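Local atomic coordinates of N-acyl-D-glutamate deacylase (PDB entry 3GIQ), a protein that hydrolyses N-acyl-D-glutamates to free D-glutamate and a carboxylate, as a zinc-containing member of the amidohydrolase family. Residues K250-Q255 / Y343-E348. Residues are numbered along the deposited sequence; the frame is centred on the assembly and turned at random.
Sequences KCMMPQ and YFAMDE. With G01 (N-[(R)-hydroxy(methyl)phosphoryl]-D-glutamic acid), chain C.
Met-253 N donates to Ala-345 O (2.8 Å) where the loop 250-255 runs across the end region of strand 339-344, the two segments heading 105° apart. The donor lies in the carbonyl plane, and the same oxygen also takes a CA-H contact from Met-252 and a hydrogen bond from the indole of Trp-257, so two N-H donors and a weaker CA-H contact meet there. To one side, a water bridges Cys-251 O to Asp-347 N, just before helix 348-356, which Asp-347 caps.

Around this backbone link the side chains mesh through methionines. The CB of Ala-345 points toward the loop and is met by two of them, the methyl CE of Met-252 at 4.0 Å and the sulfur of Met-253 at 4.1 Å. Met-346, bent at chi2 and chi3, folds its thioether across the aliphatic part of Lys-250: its SD lies 3.9 Å from Lys-250 CD, and its CE packs on Lys-250 CE. The same SD touches Met-252 CG, while Met-346 CG rests 3.6 Å from Cys-251 O.

Beyond Met-346 the lysine chain turns at chi3 and chi4 (76° and 61°), carrying NZ to the bound phosphonamidate G01, where it donates to OXT at 2.8 Å. Glu-222, in a salt bridge, and His-248 O also hold this ammonium. Met-252 CE comes within 3.4 Å of the other carboxylate at OE1, and Tyr-343 brings CD2 obliquely to the same oxygen, its hydroxyl hydrogen-bonded to Ile-290 O and Ile-292 N. With Arg-295, Ser-287 and Arg-376 also binding G01, the contact lines the pocket for the ligand's D-glutamyl part, consistent with substrate recognition, where the loop after TIM-barrel strand 243-246 meets a three-stranded antiparallel sheet near the zinc site.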
loop_
_atom_site.group_PDB
_atom_site.type_symbol
_atom_site.label_atom_id
_atom_site.label_comp_id
_atom_site.label_asym_id
_atom_site.label_seq_id
_atom_site.Cartn_x
_atom_site.Cartn_y
_atom_site.Cartn_z
ATOM N N LYS A 250 12.028 -6.887 0.542
ATOM C CA LYS A 250 12.187 -8.279 0.147
ATOM C C LYS A 250 13.605 -8.539 -0.336
ATOM O O LYS A 250 14.403 -7.614 -0.478
ATOM C CB LYS A 250 11.246 -8.572 -1.019
ATOM C CG LYS A 250 11.656 -7.800 -2.281
ATOM C CD LYS A 250 10.841 -8.160 -3.520
ATOM C CE LYS A 250 9.456 -7.542 -3.487
ATOM N NZ LYS A 250 9.507 -6.048 -3.444
ATOM N N CYS A 251 13.897 -9.810 -0.600
ATOM C CA CYS A 251 15.184 -10.228 -1.140
ATOM C C CYS A 251 14.847 -11.186 -2.281
ATOM O O CYS A 251 14.345 -12.286 -2.045
ATOM C CB CYS A 251 16.025 -10.944 -0.080
ATOM S SG CYS A 251 16.564 -9.874 1.256
ATOM N N MET A 252 15.106 -10.755 -3.514
ATOM C CA MET A 252 14.810 -11.562 -4.691
ATOM C C MET A 252 15.988 -12.388 -5.192
ATOM O O MET A 252 17.138 -11.944 -5.143
ATOM C CB MET A 252 14.311 -10.663 -5.824
ATOM C CG MET A 252 13.015 -9.944 -5.500
ATOM S SD MET A 252 12.482 -8.891 -6.863
ATOM C CE MET A 252 11.811 -10.126 -7.986
ATOM N N MET A 253 15.669 -13.582 -5.691
ATOM C CA MET A 253 16.636 -14.541 -6.229
ATOM C C MET A 253 17.293 -15.353 -5.113
ATOM O O MET A 253 17.711 -14.806 -4.094
ATOM C CB MET A 253 17.705 -13.830 -7.064
ATOM C CG MET A 253 17.147 -12.896 -8.138
ATOM S SD MET A 253 15.899 -13.653 -9.206
ATOM C CE MET A 253 16.943 -14.675 -10.277
ATOM N N PRO A 254 17.401 -16.679 -5.304
ATOM C CA PRO A 254 17.997 -17.600 -4.331
ATOM C C PRO A 254 19.333 -17.163 -3.732
ATOM O O PRO A 254 19.573 -17.364 -2.543
ATOM C CB PRO A 254 18.119 -18.899 -5.123
ATOM C CG PRO A 254 16.945 -18.832 -6.039
ATOM C CD PRO A 254 17.002 -17.403 -6.523
ATOM N N GLN A 255 20.203 -16.572 -4.545
ATOM C CA GLN A 255 21.508 -16.138 -4.053
ATOM C C GLN A 255 21.418 -14.984 -3.056
ATOM O O GLN A 255 22.401 -14.659 -2.390
ATOM C CB GLN A 255 22.417 -15.721 -5.214
ATOM C CG GLN A 255 21.920 -14.514 -5.991
ATOM C CD GLN A 255 21.106 -14.901 -7.206
ATOM O OE1 GLN A 255 20.368 -15.888 -7.188
ATOM N NE2 GLN A 255 21.228 -14.113 -8.272
ATOM N N TYR A 343 6.437 -12.474 -10.495
ATOM C CA TYR A 343 7.755 -13.092 -10.397
ATOM C C TYR A 343 7.904 -13.849 -9.078
ATOM O O TYR A 343 7.924 -13.239 -8.015
ATOM C CB TYR A 343 8.829 -12.000 -10.473
ATOM C CG TYR A 343 8.727 -11.103 -11.695
ATOM C CD1 TYR A 343 9.308 -11.473 -12.906
ATOM C CD2 TYR A 343 8.063 -9.872 -11.631
ATOM C CE1 TYR A 343 9.243 -10.641 -14.027
ATOM C CE2 TYR A 343 7.988 -9.029 -12.752
ATOM C CZ TYR A 343 8.585 -9.423 -13.942
ATOM O OH TYR A 343 8.553 -8.594 -15.041
ATOM N N PHE A 344 8.011 -15.174 -9.151
ATOM C CA PHE A 344 8.170 -15.995 -7.953
ATOM C C PHE A 344 9.665 -16.087 -7.666
ATOM O O PHE A 344 10.354 -16.985 -8.156
ATOM C CB PHE A 344 7.559 -17.375 -8.209
ATOM C CG PHE A 344 6.093 -17.319 -8.548
ATOM C CD1 PHE A 344 5.142 -17.101 -7.552
ATOM C CD2 PHE A 344 5.664 -17.427 -9.867
ATOM C CE1 PHE A 344 3.792 -16.989 -7.864
ATOM C CE2 PHE A 344 4.306 -17.315 -10.190
ATOM C CZ PHE A 344 3.374 -17.095 -9.186
ATOM N N ALA A 345 10.165 -15.152 -6.860
ATOM C CA ALA A 345 11.592 -15.101 -6.578
ATOM C C ALA A 345 11.990 -14.875 -5.126
ATOM O O ALA A 345 13.160 -14.612 -4.843
ATOM C CB ALA A 345 12.231 -14.026 -7.452
ATOM N N MET A 346 11.040 -14.969 -4.205
ATOM C CA MET A 346 11.368 -14.772 -2.799
ATOM C C MET A 346 11.190 -16.040 -1.967
ATOM O O MET A 346 10.553 -17.002 -2.402
ATOM C CB MET A 346 10.517 -13.649 -2.200
ATOM C CG MET A 346 10.785 -12.271 -2.792
ATOM S SD MET A 346 9.680 -11.836 -4.153
ATOM C CE MET A 346 8.258 -11.242 -3.237
ATOM N N ASP A 347 11.783 -16.025 -0.775
ATOM C CA ASP A 347 11.708 -17.128 0.183
ATOM C C ASP A 347 10.603 -16.745 1.167
ATOM O O ASP A 347 10.759 -15.795 1.935
ATOM C CB ASP A 347 13.040 -17.254 0.928
ATOM C CG ASP A 347 13.016 -18.329 2.013
ATOM O OD1 ASP A 347 11.929 -18.853 2.337
ATOM O OD2 ASP A 347 14.098 -18.640 2.549
ATOM N N GLU A 348 9.488 -17.470 1.139
ATOM C CA GLU A 348 8.367 -17.164 2.025
ATOM C C GLU A 348 8.750 -17.157 3.504
ATOM O O GLU A 348 8.130 -16.445 4.303
ATOM C CB GLU A 348 7.217 -18.148 1.788
ATOM C CG GLU A 348 5.999 -17.924 2.680
ATOM C CD GLU A 348 5.263 -16.624 2.393
ATOM O OE1 GLU A 348 4.171 -16.423 2.966
ATOM O OE2 GLU A 348 5.768 -15.801 1.603
HETATM C CD G01 C . 10.131 -6.521 -8.546
HETATM C CG G01 C . 9.315 -5.954 -7.384
HETATM C CB G01 C . 8.000 -5.360 -7.909
HETATM C CA G01 C . 6.974 -4.759 -6.910
HETATM C C G01 C . 6.488 -5.879 -5.962
HETATM C C6 G01 C . 4.469 -2.034 -8.753
HETATM P P G01 C . 5.607 -2.486 -7.454
HETATM O OPA G01 C . 4.888 -2.171 -6.073
HETATM O OPB G01 C . 6.855 -1.696 -7.594
HETATM N N G01 C . 5.797 -4.102 -7.542
HETATM O O G01 C . 5.520 -6.585 -6.304
HETATM O OXT G01 C . 7.113 -6.000 -4.889
HETATM O OE1 G01 C . 9.752 -7.614 -9.027
HETATM O OE2 G01 C . 11.099 -5.840 -8.928
HETATM O O HOH W 1 13.296 -13.740 0.219
#